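Local coordinates for protein acetone carboxylase alpha subunit (Xanthobacter autotrophicus Py2, PDB 5M45) that belongs to the hydantoinase B/oxoprolinase family and forms the manganese-binding alpha subunit of a multi-subunit carboxylase, at residues P297-V303 / D602-T608; G183-M187 / A452-F456; E495-G501 / E521-W527. One frame throughout, in Å; residues are numbered along the deposited sequence.

Contact 1 (P297-V303 / D602-T608); sequences PYAHEDV and DKQAITT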
ATOM      1  N   PRO A 297      24.759  -8.427  -3.001  1.00 12.82           N
ATOM      2  CA  PRO A 297      25.090  -9.643  -2.242  1.00 13.14           C
ATOM      3  C   PRO A 297      23.905 -10.196  -1.408  1.00 13.15           C
ATOM      4  O   PRO A 297      23.953 -10.206  -0.158  1.00 12.93           O
ATOM      5  CB  PRO A 297      26.278  -9.206  -1.379  1.00 13.22           C
ATOM      6  CG  PRO A 297      26.092  -7.751  -1.168  1.00 13.16           C
ATOM      7  CD  PRO A 297      25.489  -7.253  -2.469  1.00 12.96           C
ATOM      8  N   TYR A 298      22.860 -10.683  -2.116  1.00 13.06           N
ATOM      9  CA  TYR A 298      21.639 -11.144  -1.438  1.00 13.24           C
ATOM     10  C   TYR A 298      21.726 -12.583  -0.936  1.00 13.76           C
ATOM     11  O   TYR A 298      20.810 -13.045  -0.257  1.00 14.28           O
ATOM     12  CB  TYR A 298      20.383 -10.923  -2.309  1.00 12.94           C
ATOM     13  CG  TYR A 298      19.661  -9.584  -2.137  1.00 12.55           C
ATOM     14  CD1 TYR A 298      20.354  -8.411  -1.776  1.00 12.39           C
ATOM     15  CD2 TYR A 298      18.291  -9.484  -2.352  1.00 12.35           C
ATOM     16  CE1 TYR A 298      19.694  -7.194  -1.646  1.00 12.27           C
ATOM     17  CE2 TYR A 298      17.621  -8.279  -2.220  1.00 12.30           C
ATOM     18  CZ  TYR A 298      18.321  -7.133  -1.865  1.00 12.19           C
ATOM     19  OH  TYR A 298      17.675  -5.928  -1.735  1.00 12.07           O
ATOM     20  N   ALA A 299      22.795 -13.301  -1.242  1.00 14.19           N
ATOM     21  CA  ALA A 299      22.993 -14.665  -0.704  1.00 14.54           C
ATOM     22  C   ALA A 299      23.307 -14.691   0.802  1.00 15.06           C
ATOM     23  O   ALA A 299      23.002 -15.690   1.463  1.00 15.23           O
ATOM     24  CB  ALA A 299      24.050 -15.439  -1.492  1.00 14.57           C
ATOM     25  N   HIS A 300      23.889 -13.605   1.333  1.00 15.41           N
ATOM     26  CA  HIS A 300      24.366 -13.564   2.725  1.00 16.14           C
ATOM     27  C   HIS A 300      23.177 -13.742   3.710  1.00 16.71           C
ATOM     28  O   HIS A 300      22.075 -13.232   3.463  1.00 16.02           O
ATOM     29  CB  HIS A 300      25.065 -12.202   2.995  1.00 15.92           C
ATOM     30  CG  HIS A 300      25.920 -12.170   4.221  1.00 16.03           C
ATOM     31  ND1 HIS A 300      25.420 -11.931   5.476  1.00 16.18           N
ATOM     32  CD2 HIS A 300      27.263 -12.275   4.377  1.00 16.29           C
ATOM     33  CE1 HIS A 300      26.401 -11.914   6.364  1.00 16.24           C
ATOM     34  NE2 HIS A 300      27.529 -12.136   5.725  1.00 16.14           N
ATOM     35  N   GLU A 301      23.433 -14.405   4.828  1.00 18.13           N
ATOM     36  CA  GLU A 301      22.389 -14.652   5.824  1.00 19.52           C
ATOM     37  C   GLU A 301      21.762 -13.395   6.463  1.00 18.35           C
ATOM     38  O   GLU A 301      20.645 -13.452   6.957  1.00 18.36           O
ATOM     39  CB  GLU A 301      22.869 -15.616   6.923  1.00 21.85           C
ATOM     40  CG  GLU A 301      23.971 -15.058   7.823  1.00 24.71           C
ATOM     41  CD  GLU A 301      24.193 -15.856   9.114  1.00 27.80           C
ATOM     42  OE1 GLU A 301      25.360 -15.836   9.582  1.00 32.00           O
ATOM     43  OE2 GLU A 301      23.210 -16.450   9.676  1.00 30.88           O
ATOM     44  N   ASP A 302      22.464 -12.262   6.459  1.00 17.00           N
ATOM     45  CA  ASP A 302      21.946 -11.021   7.044  1.00 16.43           C
ATOM     46  C   ASP A 302      21.047 -10.227   6.072  1.00 16.05           C
ATOM     47  O   ASP A 302      20.589  -9.151   6.429  1.00 14.92           O
ATOM     48  CB  ASP A 302      23.092 -10.148   7.596  1.00 16.32           C
ATOM     49  CG  ASP A 302      23.705 -10.723   8.887  1.00 16.50           C
ATOM     50  OD1 ASP A 302      23.132 -11.702   9.431  1.00 16.41           O
ATOM     51  OD2 ASP A 302      24.732 -10.175   9.392  1.00 16.36           O
ATOM     52  N   VAL A 303      20.804 -10.761   4.860  1.00 15.81           N
ATOM     53  CA  VAL A 303      19.753 -10.279   3.989  1.00 16.13           C
ATOM     54  C   VAL A 303      18.544 -11.248   4.113  1.00 17.22           C
ATOM     55  O   VAL A 303      18.480 -12.275   3.412  1.00 16.28           O
ATOM     56  CB  VAL A 303      20.215 -10.151   2.529  1.00 15.69           C
ATOM     57  CG1 VAL A 303      19.109  -9.596   1.647  1.00 15.54           C
ATOM     58  CG2 VAL A 303      21.450  -9.218   2.437  1.00 15.40           C
ATOM     59  N   ASP A 602      32.850  -6.513   8.395  1.00 15.14           N
ATOM     60  CA  ASP A 602      32.927  -7.357   7.190  1.00 15.03           C
ATOM     61  C   ASP A 602      32.545  -6.583   5.937  1.00 14.65           C
ATOM     62  O   ASP A 602      32.239  -5.383   6.030  1.00 14.61           O
ATOM     63  CB  ASP A 602      32.074  -8.639   7.365  1.00 15.26           C
ATOM     64  CG  ASP A 602      30.592  -8.365   7.552  1.00 15.41           C
ATOM     65  OD1 ASP A 602      30.067  -7.313   7.156  1.00 14.96           O
ATOM     66  OD2 ASP A 602      29.891  -9.244   8.103  1.00 16.55           O
ATOM     67  N   LYS A 603      32.541  -7.269   4.776  1.00 14.30           N
ATOM     68  CA  LYS A 603      32.166  -6.647   3.495  1.00 14.13           C
ATOM     69  C   LYS A 603      30.655  -6.544   3.190  1.00 13.92           C
ATOM     70  O   LYS A 603      30.279  -6.082   2.111  1.00 13.50           O
ATOM     71  CB  LYS A 603      32.842  -7.365   2.322  1.00 14.33           C
ATOM     72  CG  LYS A 603      34.378  -7.219   2.248  1.00 14.50           C
ATOM     73  CD  LYS A 603      34.829  -5.813   1.925  1.00 14.52           C
ATOM     74  CE  LYS A 603      34.358  -5.283   0.546  1.00 14.58           C
ATOM     75  NZ  LYS A 603      34.907  -3.927   0.252  1.00 14.43           N
ATOM     76  N   GLN A 604      29.790  -6.927   4.116  1.00 13.87           N
ATOM     77  CA  GLN A 604      28.366  -7.000   3.830  1.00 13.75           C
ATOM     78  C   GLN A 604      27.701  -5.614   3.994  1.00 13.49           C
ATOM     79  O   GLN A 604      27.175  -5.264   5.050  1.00 13.44           O
ATOM     80  CB  GLN A 604      27.719  -8.091   4.719  1.00 14.03           C
ATOM     81  CG  GLN A 604      26.297  -8.469   4.340  1.00 13.90           C
ATOM     82  CD  GLN A 604      26.184  -8.972   2.923  1.00 13.92           C
ATOM     83  OE1 GLN A 604      27.092  -9.612   2.420  1.00 14.35           O
ATOM     84  NE2 GLN A 604      25.059  -8.696   2.269  1.00 13.68           N
ATOM     85  N   ALA A 605      27.768  -4.824   2.928  1.00 13.12           N
ATOM     86  CA  ALA A 605      27.329  -3.424   2.962  1.00 12.96           C
ATOM     87  C   ALA A 605      25.830  -3.227   2.726  1.00 12.77           C
ATOM     88  O   ALA A 605      25.348  -2.096   2.729  1.00 12.56           O
ATOM     89  CB  ALA A 605      28.154  -2.607   1.970  1.00 12.89           C
ATOM     90  N   ILE A 606      25.123  -4.322   2.495  1.00 12.84           N
ATOM     91  CA  ILE A 606      23.648  -4.381   2.396  1.00 13.00           C
ATOM     92  C   ILE A 606      23.113  -5.396   3.406  1.00 12.80           C
ATOM     93  O   ILE A 606      23.543  -6.552   3.427  1.00 12.34           O
ATOM     94  CB  ILE A 606      23.148  -4.877   1.022  1.00 13.27           C
ATOM     95  CG1 ILE A 606      23.636  -3.966  -0.062  1.00 13.42           C
ATOM     96  CG2 ILE A 606      21.599  -4.913   1.024  1.00 13.38           C
ATOM     97  CD1 ILE A 606      23.280  -4.456  -1.474  1.00 13.63           C
ATOM     98  N   THR A 607      22.181  -4.945   4.244  1.00 12.77           N
ATOM     99  CA  THR A 607      21.507  -5.806   5.205  1.00 12.74           C
ATOM    100  C   THR A 607      20.014  -5.443   5.308  1.00 12.76           C
ATOM    101  O   THR A 607      19.593  -4.388   4.843  1.00 12.47           O
ATOM    102  CB  THR A 607      22.125  -5.732   6.621  1.00 12.82           C
ATOM    103  OG1 THR A 607      21.961  -4.417   7.161  1.00 12.87           O
ATOM    104  CG2 THR A 607      23.607  -6.110   6.642  1.00 12.85           C
ATOM    105  N   THR A 608      19.234  -6.343   5.908  1.00 13.08           N
ATOM    106  CA  THR A 608      17.874  -6.045   6.348  1.00 13.35           C
ATOM    107  C   THR A 608      17.904  -5.755   7.846  1.00 13.78           C
ATOM    108  O   THR A 608      18.908  -6.043   8.522  1.00 13.96           O
ATOM    109  CB  THR A 608      16.892  -7.210   6.061  1.00 13.44           C
ATOM    110  OG1 THR A 608      17.365  -8.441   6.650  1.00 13.43           O
ATOM    111  CG2 THR A 608      16.757  -7.386   4.544  1.00 13.29           C
TER
HETATM  112  O   HOH W   1      30.055 -11.589   7.125  1.00 24.17           O
HETATM  113  O   HOH W   2      19.895  -8.580   9.019  1.00 16.38           O
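Pro297 opens the contact with both its carbonyl and its ring: Pro297 O accepts a hydrogen bond from NE2 of Gln604 at 3.1 Å, the donor tilted 19° from the carbonyl plane. The proline ring lies alongside the amide, and its CD meets CD1 of Ile606 at 3.7 Å. The side chain of Tyr298 sets out away from 602-608, but its ring end comes nearer, CE1 approaching CG2 of Ile606; its hydroxyl bonds to Tyr345. His300 packs by its ring face. Its CG stands anti to the backbone N (chi1 -164°), which lays the imidazole against Gln604: CG of the glutamine sits 3.7 Å from the ring centroid in a CH-pi contact, and the amide stacks on the histidine with planes 22° apart. ND1 accepts a bond from N of Asp302, which fixes the ring on that side. A type I turn from His300 to Val303 then presents Asp302 O, which accepts an almost straight bond from Thr608 N at 3.2 Å, while a water links Asp302 O to Thr608 O. The Asp302 carboxylate pairs with Arg559, Lys600 and Arg304; Arg559 is also salt-bridged to OD2 of Asp602. Val303 ends the walk with CG2 against Ile606 O and CG1 over the face of Tyr298. Two loops that follow strands 286-297 and 598-602 of different sheets are thus joined. Because Gln604 NE2 also donates to Ile606 O at 2.9 Å, two carbonyls, one from each loop, occupy the NH2 group of this buried amide, which would fix its rotation; one side chain thus bridges the loops, alongside the backbone bond of Thr608.

Contact 2 (G183-M187 / A452-F456); sequences GPGSM and AVNSF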
ATOM      1  N   GLY A 183      10.882  -2.475   4.994  1.00 12.69           N
ATOM      2  CA  GLY A 183      12.037  -1.919   5.718  1.00 12.84           C
ATOM      3  C   GLY A 183      11.818  -0.468   6.170  1.00 12.80           C
ATOM      4  O   GLY A 183      11.272   0.333   5.409  1.00 12.63           O
ATOM      5  N   PRO A 184      12.270  -0.121   7.392  1.00 12.99           N
ATOM      6  CA  PRO A 184      12.115   1.224   7.937  1.00 13.17           C
ATOM      7  C   PRO A 184      13.209   2.192   7.529  1.00 13.24           C
ATOM      8  O   PRO A 184      14.262   2.261   8.160  1.00 13.61           O
ATOM      9  CB  PRO A 184      12.164   0.993   9.450  1.00 13.31           C
ATOM     10  CG  PRO A 184      13.065  -0.195   9.616  1.00 13.40           C
ATOM     11  CD  PRO A 184      12.780  -1.061   8.411  1.00 13.29           C
ATOM     12  N   GLY A 185      12.940   2.954   6.488  1.00 13.17           N
ATOM     13  CA  GLY A 185      13.867   3.930   5.910  1.00 13.01           C
ATOM     14  C   GLY A 185      13.353   4.370   4.542  1.00 12.83           C
ATOM     15  O   GLY A 185      12.319   3.854   4.071  1.00 12.77           O
ATOM     16  N   SER A 186      14.078   5.285   3.885  1.00 12.81           N
ATOM     17  CA  SER A 186      13.729   5.731   2.524  1.00 12.68           C
ATOM     18  C   SER A 186      14.264   4.782   1.455  1.00 13.00           C
ATOM     19  O   SER A 186      13.580   4.523   0.461  1.00 13.08           O
ATOM     20  CB  SER A 186      14.266   7.133   2.231  1.00 12.71           C
ATOM     21  OG  SER A 186      14.099   8.076   3.283  1.00 12.59           O
ATOM     22  N   MET A 187      15.484   4.273   1.665  1.00 13.06           N
ATOM     23  CA  MET A 187      16.218   3.429   0.704  1.00 13.41           C
ATOM     24  C   MET A 187      16.157   1.962   1.144  1.00 13.42           C
ATOM     25  O   MET A 187      17.166   1.285   1.348  1.00 13.55           O
ATOM     26  CB  MET A 187      17.682   3.889   0.636  1.00 13.63           C
ATOM     27  CG  MET A 187      17.919   5.383   0.522  1.00 13.65           C
ATOM     28  SD  MET A 187      16.957   6.232  -0.771  1.00 13.59           S
ATOM     29  CE  MET A 187      17.692   7.849  -0.621  1.00 13.55           C
ATOM     30  N   ALA A 452      11.016   6.415  11.929  1.00 12.16           N
ATOM     31  CA  ALA A 452      12.069   5.860  11.088  1.00 12.13           C
ATOM     32  C   ALA A 452      13.123   6.941  10.838  1.00 12.10           C
ATOM     33  O   ALA A 452      12.843   8.131  10.961  1.00 12.19           O
ATOM     34  CB  ALA A 452      11.503   5.354   9.763  1.00 12.02           C
ATOM     35  N   VAL A 453      14.334   6.499  10.550  1.00 12.08           N
ATOM     36  CA  VAL A 453      15.452   7.395  10.219  1.00 12.02           C
ATOM     37  C   VAL A 453      16.027   7.070   8.819  1.00 11.91           C
ATOM     38  O   VAL A 453      15.896   5.927   8.316  1.00 11.82           O
ATOM     39  CB  VAL A 453      16.571   7.388  11.285  1.00 12.06           C
ATOM     40  CG1 VAL A 453      16.002   7.777  12.637  1.00 12.27           C
ATOM     41  CG2 VAL A 453      17.270   6.033  11.434  1.00 12.09           C
ATOM     42  N   ASN A 454      16.623   8.092   8.210  1.00 11.77           N
ATOM     43  CA  ASN A 454      17.269   7.970   6.913  1.00 11.85           C
ATOM     44  C   ASN A 454      18.248   9.135   6.759  1.00 11.92           C
ATOM     45  O   ASN A 454      17.866  10.205   6.289  1.00 11.86           O
ATOM     46  CB  ASN A 454      16.250   7.960   5.772  1.00 11.80           C
ATOM     47  CG  ASN A 454      16.879   7.550   4.433  1.00 11.81           C
ATOM     48  OD1 ASN A 454      16.769   6.411   4.014  1.00 11.74           O
ATOM     49  ND2 ASN A 454      17.534   8.499   3.756  1.00 11.94           N
ATOM     50  N   SER A 455      19.502   8.929   7.169  1.00 12.06           N
ATOM     51  CA  SER A 455      20.471  10.014   7.201  1.00 12.24           C
ATOM     52  C   SER A 455      20.875  10.460   5.797  1.00 12.24           C
ATOM     53  O   SER A 455      21.238   9.600   4.927  1.00 12.20           O
ATOM     54  CB  SER A 455      21.756   9.599   7.939  1.00 12.47           C
ATOM     55  OG  SER A 455      22.692  10.650   7.886  1.00 12.48           O
ATOM     56  N   PHE A 456      20.878  11.785   5.596  1.00 12.25           N
ATOM     57  CA  PHE A 456      21.390  12.405   4.356  1.00 12.41           C
ATOM     58  C   PHE A 456      22.851  12.927   4.499  1.00 12.81           C
ATOM     59  O   PHE A 456      23.282  13.809   3.749  1.00 12.84           O
ATOM     60  CB  PHE A 456      20.409  13.480   3.820  1.00 12.29           C
ATOM     61  CG  PHE A 456      19.431  12.945   2.786  1.00 12.24           C
ATOM     62  CD1 PHE A 456      18.390  12.110   3.157  1.00 12.21           C
ATOM     63  CD2 PHE A 456      19.539  13.304   1.433  1.00 12.00           C
ATOM     64  CE1 PHE A 456      17.503  11.614   2.218  1.00 12.09           C
ATOM     65  CE2 PHE A 456      18.678  12.805   0.507  1.00 11.93           C
ATOM     66  CZ  PHE A 456      17.637  11.974   0.884  1.00 12.03           C
TER
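Asn454, on strand 450-454, a border strand within this chain of a four-stranded antiparallel sheet, reaches out to the loop 183-187 and offers OD1 to two successive backbone amides, those of Ser186 and Met187. With CG anti to the backbone N (chi1 -168°), OD1 is carried to the two N-H groups of the loop. The bond from Ser186 N is 2.9 Å long and comes from above the carbonyl plane, 44° out of it; that from Met187 N, at 3.4 Å, is weak. Ser186 packs CB and OG against the same amide, but its hydroxyl bonds to Ile177 O and to His175 NE2. His175 is a ligand of the manganese ion, so Ser186 is a second-shell residue that ties the loop to a first-shell one. Met187 turns back along its bent chain (chi2 -49°), crossing Asn454 at about a right angle. Its side chain lies about 5 Å from the manganese ion and about 3 Å from a bound acetate at the nearest atoms, and it also touches His150, another metal ligand. The contact therefore joins this strand to the wall of the metal site. At its far end, the methyl carbon CE of Met187 comes within 4.4 Å of CZ of Phe456.

Contact 3 (E495-G501 / E521-W527); sequences EPLVYLG and ESLRMVW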
ATOM      1  N   GLU A 495      16.697  11.745  15.295  1.00 13.98           N
ATOM      2  CA  GLU A 495      17.156  10.330  15.402  1.00 13.80           C
ATOM      3  C   GLU A 495      17.469  10.031  16.872  1.00 13.73           C
ATOM      4  O   GLU A 495      18.102  10.868  17.509  1.00 13.77           O
ATOM      5  CB  GLU A 495      18.456  10.097  14.581  1.00 13.68           C
ATOM      6  CG  GLU A 495      18.446  10.570  13.125  1.00 13.78           C
ATOM      7  CD  GLU A 495      19.824  10.625  12.444  1.00 13.90           C
ATOM      8  OE1 GLU A 495      19.900  10.656  11.183  1.00 13.93           O
ATOM      9  OE2 GLU A 495      20.863  10.677  13.164  1.00 14.34           O
ATOM     10  N   PRO A 496      17.108   8.837  17.395  1.00 13.57           N
ATOM     11  CA  PRO A 496      17.478   8.441  18.772  1.00 13.65           C
ATOM     12  C   PRO A 496      18.890   7.843  18.802  1.00 13.60           C
ATOM     13  O   PRO A 496      19.082   6.668  19.129  1.00 13.52           O
ATOM     14  CB  PRO A 496      16.395   7.421  19.131  1.00 13.79           C
ATOM     15  CG  PRO A 496      16.140   6.732  17.830  1.00 13.52           C
ATOM     16  CD  PRO A 496      16.243   7.817  16.771  1.00 13.44           C
ATOM     17  N   LEU A 497      19.863   8.699  18.462  1.00 13.51           N
ATOM     18  CA  LEU A 497      21.271   8.353  18.276  1.00 13.55           C
ATOM     19  C   LEU A 497      22.102   9.571  18.722  1.00 13.61           C
ATOM     20  O   LEU A 497      21.653  10.712  18.558  1.00 13.71           O
ATOM     21  CB  LEU A 497      21.601   8.082  16.774  1.00 13.34           C
ATOM     22  CG  LEU A 497      20.766   7.027  16.018  1.00 13.26           C
ATOM     23  CD1 LEU A 497      21.088   7.088  14.524  1.00 13.12           C
ATOM     24  CD2 LEU A 497      21.038   5.642  16.543  1.00 13.32           C
ATOM     25  N   VAL A 498      23.313   9.331  19.242  1.00 13.57           N
ATOM     26  CA  VAL A 498      24.271  10.401  19.513  1.00 13.59           C
ATOM     27  C   VAL A 498      25.606  10.179  18.822  1.00 13.42           C
ATOM     28  O   VAL A 498      26.067   9.057  18.673  1.00 13.10           O
ATOM     29  CB  VAL A 498      24.524  10.630  21.030  1.00 13.81           C
ATOM     30  CG1 VAL A 498      23.238  11.115  21.708  1.00 13.95           C
ATOM     31  CG2 VAL A 498      25.036   9.385  21.720  1.00 13.91           C
ATOM     32  N   TYR A 499      26.212  11.288  18.375  1.00 13.56           N
ATOM     33  CA  TYR A 499      27.526  11.279  17.749  1.00 13.54           C
ATOM     34  C   TYR A 499      28.677  11.049  18.728  1.00 13.70           C
ATOM     35  O   TYR A 499      28.820  11.769  19.711  1.00 13.99           O
ATOM     36  CB  TYR A 499      27.770  12.588  16.997  1.00 13.60           C
ATOM     37  CG  TYR A 499      27.017  12.734  15.693  1.00 13.35           C
ATOM     38  CD1 TYR A 499      25.721  13.223  15.667  1.00 13.31           C
ATOM     39  CD2 TYR A 499      27.620  12.400  14.486  1.00 13.08           C
ATOM     40  CE1 TYR A 499      25.019  13.349  14.479  1.00 13.04           C
ATOM     41  CE2 TYR A 499      26.944  12.494  13.300  1.00 12.92           C
ATOM     42  CZ  TYR A 499      25.626  12.986  13.291  1.00 12.91           C
ATOM     43  OH  TYR A 499      24.938  13.130  12.112  1.00 12.61           O
ATOM     44  N   LEU A 500      29.472  10.028  18.459  1.00 13.72           N
ATOM     45  CA  LEU A 500      30.794   9.845  19.086  1.00 14.08           C
ATOM     46  C   LEU A 500      31.987  10.161  18.148  1.00 13.99           C
ATOM     47  O   LEU A 500      33.135  10.087  18.566  1.00 14.14           O
ATOM     48  CB  LEU A 500      30.919   8.409  19.588  1.00 14.19           C
ATOM     49  CG  LEU A 500      29.923   7.899  20.643  1.00 14.33           C
ATOM     50  CD1 LEU A 500      30.306   6.478  21.100  1.00 14.43           C
ATOM     51  CD2 LEU A 500      29.841   8.805  21.852  1.00 14.72           C
ATOM     52  N   GLY A 501      31.718  10.421  16.868  1.00 13.93           N
ATOM     53  CA  GLY A 501      32.749  10.854  15.939  1.00 13.82           C
ATOM     54  C   GLY A 501      32.188  11.446  14.645  1.00 13.60           C
ATOM     55  O   GLY A 501      31.102  11.062  14.177  1.00 13.51           O
ATOM     56  N   GLU A 521      33.170   9.921   7.736  1.00 12.34           N
ATOM     57  CA  GLU A 521      32.539   8.893   8.542  1.00 12.49           C
ATOM     58  C   GLU A 521      32.049   9.481   9.851  1.00 12.49           C
ATOM     59  O   GLU A 521      32.607  10.469  10.356  1.00 12.42           O
ATOM     60  CB  GLU A 521      33.485   7.711   8.810  1.00 12.88           C
ATOM     61  CG  GLU A 521      34.733   8.093   9.568  1.00 13.45           C
ATOM     62  CD  GLU A 521      35.836   7.043   9.539  1.00 14.11           C
ATOM     63  OE1 GLU A 521      37.061   7.414   9.542  1.00 14.90           O
ATOM     64  OE2 GLU A 521      35.507   5.830   9.531  1.00 14.61           O
ATOM     65  N   SER A 522      30.992   8.871  10.384  1.00 12.24           N
ATOM     66  CA  SER A 522      30.491   9.210  11.716  1.00 12.32           C
ATOM     67  C   SER A 522      30.238   7.927  12.519  1.00 12.53           C
ATOM     68  O   SER A 522      29.716   6.956  11.971  1.00 12.33           O
ATOM     69  CB  SER A 522      29.201  10.059  11.627  1.00 12.16           C
ATOM     70  OG  SER A 522      28.114   9.407  10.954  1.00 11.74           O
ATOM     71  N   LEU A 523      30.620   7.934  13.814  1.00 12.81           N
ATOM     72  CA  LEU A 523      30.312   6.839  14.717  1.00 13.13           C
ATOM     73  C   LEU A 523      29.101   7.256  15.534  1.00 13.07           C
ATOM     74  O   LEU A 523      29.136   8.301  16.209  1.00 12.99           O
ATOM     75  CB  LEU A 523      31.485   6.546  15.680  1.00 13.48           C
ATOM     76  CG  LEU A 523      31.308   5.391  16.678  1.00 13.73           C
ATOM     77  CD1 LEU A 523      30.984   4.114  15.971  1.00 13.70           C
ATOM     78  CD2 LEU A 523      32.525   5.172  17.566  1.00 14.08           C
ATOM     79  N   ARG A 524      28.062   6.425  15.496  1.00 13.08           N
ATOM     80  CA  ARG A 524      26.824   6.633  16.273  1.00 13.16           C
ATOM     81  C   ARG A 524      26.687   5.627  17.425  1.00 13.31           C
ATOM     82  O   ARG A 524      27.021   4.441  17.268  1.00 13.10           O
ATOM     83  CB  ARG A 524      25.591   6.507  15.397  1.00 12.95           C
ATOM     84  CG  ARG A 524      25.686   7.176  14.017  1.00 12.86           C
ATOM     85  CD  ARG A 524      26.109   8.638  14.040  1.00 12.99           C
ATOM     86  NE  ARG A 524      25.810   9.185  12.728  1.00 13.01           N
ATOM     87  CZ  ARG A 524      24.628   9.663  12.324  1.00 13.07           C
ATOM     88  NH1 ARG A 524      23.599   9.763  13.138  1.00 13.06           N
ATOM     89  NH2 ARG A 524      24.482  10.047  11.056  1.00 13.08           N
ATOM     90  N   MET A 525      26.160   6.112  18.538  1.00 13.42           N
ATOM     91  CA  MET A 525      25.738   5.275  19.661  1.00 13.72           C
ATOM     92  C   MET A 525      24.226   5.397  19.799  1.00 13.52           C
ATOM     93  O   MET A 525      23.690   6.501  19.827  1.00 13.76           O
ATOM     94  CB  MET A 525      26.419   5.693  20.967  1.00 14.23           C
ATOM     95  CG  MET A 525      26.209   4.681  22.102  1.00 14.61           C
ATOM     96  SD  MET A 525      27.137   4.959  23.662  1.00 15.36           S
ATOM     97  CE  MET A 525      26.140   6.286  24.326  1.00 15.39           C
ATOM     98  N   VAL A 526      23.534   4.265  19.911  1.00 13.40           N
ATOM     99  CA  VAL A 526      22.065   4.269  20.121  1.00 13.28           C
ATOM    100  C   VAL A 526      21.751   4.865  21.509  1.00 13.47           C
ATOM    101  O   VAL A 526      22.389   4.521  22.514  1.00 13.44           O
ATOM    102  CB  VAL A 526      21.493   2.856  19.941  1.00 13.34           C
ATOM    103  CG1 VAL A 526      19.983   2.833  20.154  1.00 13.35           C
ATOM    104  CG2 VAL A 526      21.797   2.322  18.525  1.00 13.15           C
ATOM    105  N   TRP A 527      20.770   5.770  21.570  1.00 13.49           N
ATOM    106  CA  TRP A 527      20.483   6.514  22.790  1.00 13.73           C
ATOM    107  C   TRP A 527      19.025   7.054  22.848  1.00 13.65           C
ATOM    108  O   TRP A 527      18.612   7.849  21.985  1.00 13.32           O
ATOM    109  CB  TRP A 527      21.479   7.682  22.928  1.00 14.02           C
ATOM    110  CG  TRP A 527      21.243   8.494  24.164  1.00 14.57           C
ATOM    111  CD1 TRP A 527      20.653   9.735  24.261  1.00 14.73           C
ATOM    112  CD2 TRP A 527      21.543   8.082  25.490  1.00 15.08           C
ATOM    113  NE1 TRP A 527      20.583  10.114  25.586  1.00 15.20           N
ATOM    114  CE2 TRP A 527      21.109   9.112  26.359  1.00 15.37           C
ATOM    115  CE3 TRP A 527      22.089   6.912  26.033  1.00 15.37           C
ATOM    116  CZ2 TRP A 527      21.265   9.033  27.745  1.00 15.87           C
ATOM    117  CZ3 TRP A 527      22.254   6.827  27.409  1.00 15.96           C
ATOM    118  CH2 TRP A 527      21.804   7.874  28.263  1.00 16.15           C
TER
HETATM  119  O   HOH W   3      22.236  11.690  10.331  1.00 12.13           O
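This contact is an antiparallel pairing of neighbouring strands, 497-504 and 520-526, at one border of a five-stranded sheet, and a classic beta bulge interrupts its register. Val498 and Met525 form the hydrogen-bonded pair, N to O in both directions at 2.9 Å. At the bulge Leu500 and Gly501 both face Leu523: Leu523 O receives Leu500 N and, weakly, Gly501 N. The other end is closed by Trp527 N, which donates to Pro496 O at 3.1 Å.

The two faces differ in chemistry. On the face of Leu497, Tyr499, Arg524 and Val526, the arginine bends at chi2 (-53°) and lays its guanidinium flat on the Tyr499 ring, centres 4.2 Å apart and planes at 21°, while its CD lies over the ring face, offset toward the rim. Around the guanidinium edge the partners lie in its plane: NH1 makes a salt bridge of 2.9 Å to OE2 of Glu495, met on the syn side, NE donates to Ser522 OG at 2.9 Å, and a water joins NH2 to Glu495 OE1. Glu457 gathers the group further, pairing with NH2 of Arg524 and accepting from the hydroxyls of Tyr499 and Ser522. Such bonds would hold the cation flat and probably offset its buried charge.

On the other face Val498 and Met525 meet through carbon atoms, CG2 beside CB, and Leu500 and Trp527 add to this apolar packing: CD1 of Leu500 meets that same CB at 4.0 Å, and CG1 of Val498 touches the Trp527 ring at CD1. Another protein chain packs apolar side chains on Leu500, Met525 and Trp527 and a basic one on Val498, whereas helix 488-494 packs on Val498 and Tyr499, strand 532-535 on Leu497 and Val526, and strand 617-621 borders strand 520-526 on its other side.

In the fold
All three contacts are largely buried, but they join different parts of the fold: two loops, a loop with a strand, and two strands of one sheet. Contacts 2 and 3 have centres about 15 Å apart and touch, Val453 packing on Glu495 and Pro496, and Ser455 on Arg524. Contact 1 stands about 17 Å from contact 2 and 22 Å from contact 3 between centres, yet strand 598-602, which leads into it, belongs to the sheet whose edge contact 3 forms within this chain. Regular backbone pairing dominates contact 3, whereas contacts 1 and 2 each rely on a side-chain amide. Contact 2 borders the manganese site; contacts 1 and 3 meet another protein chain.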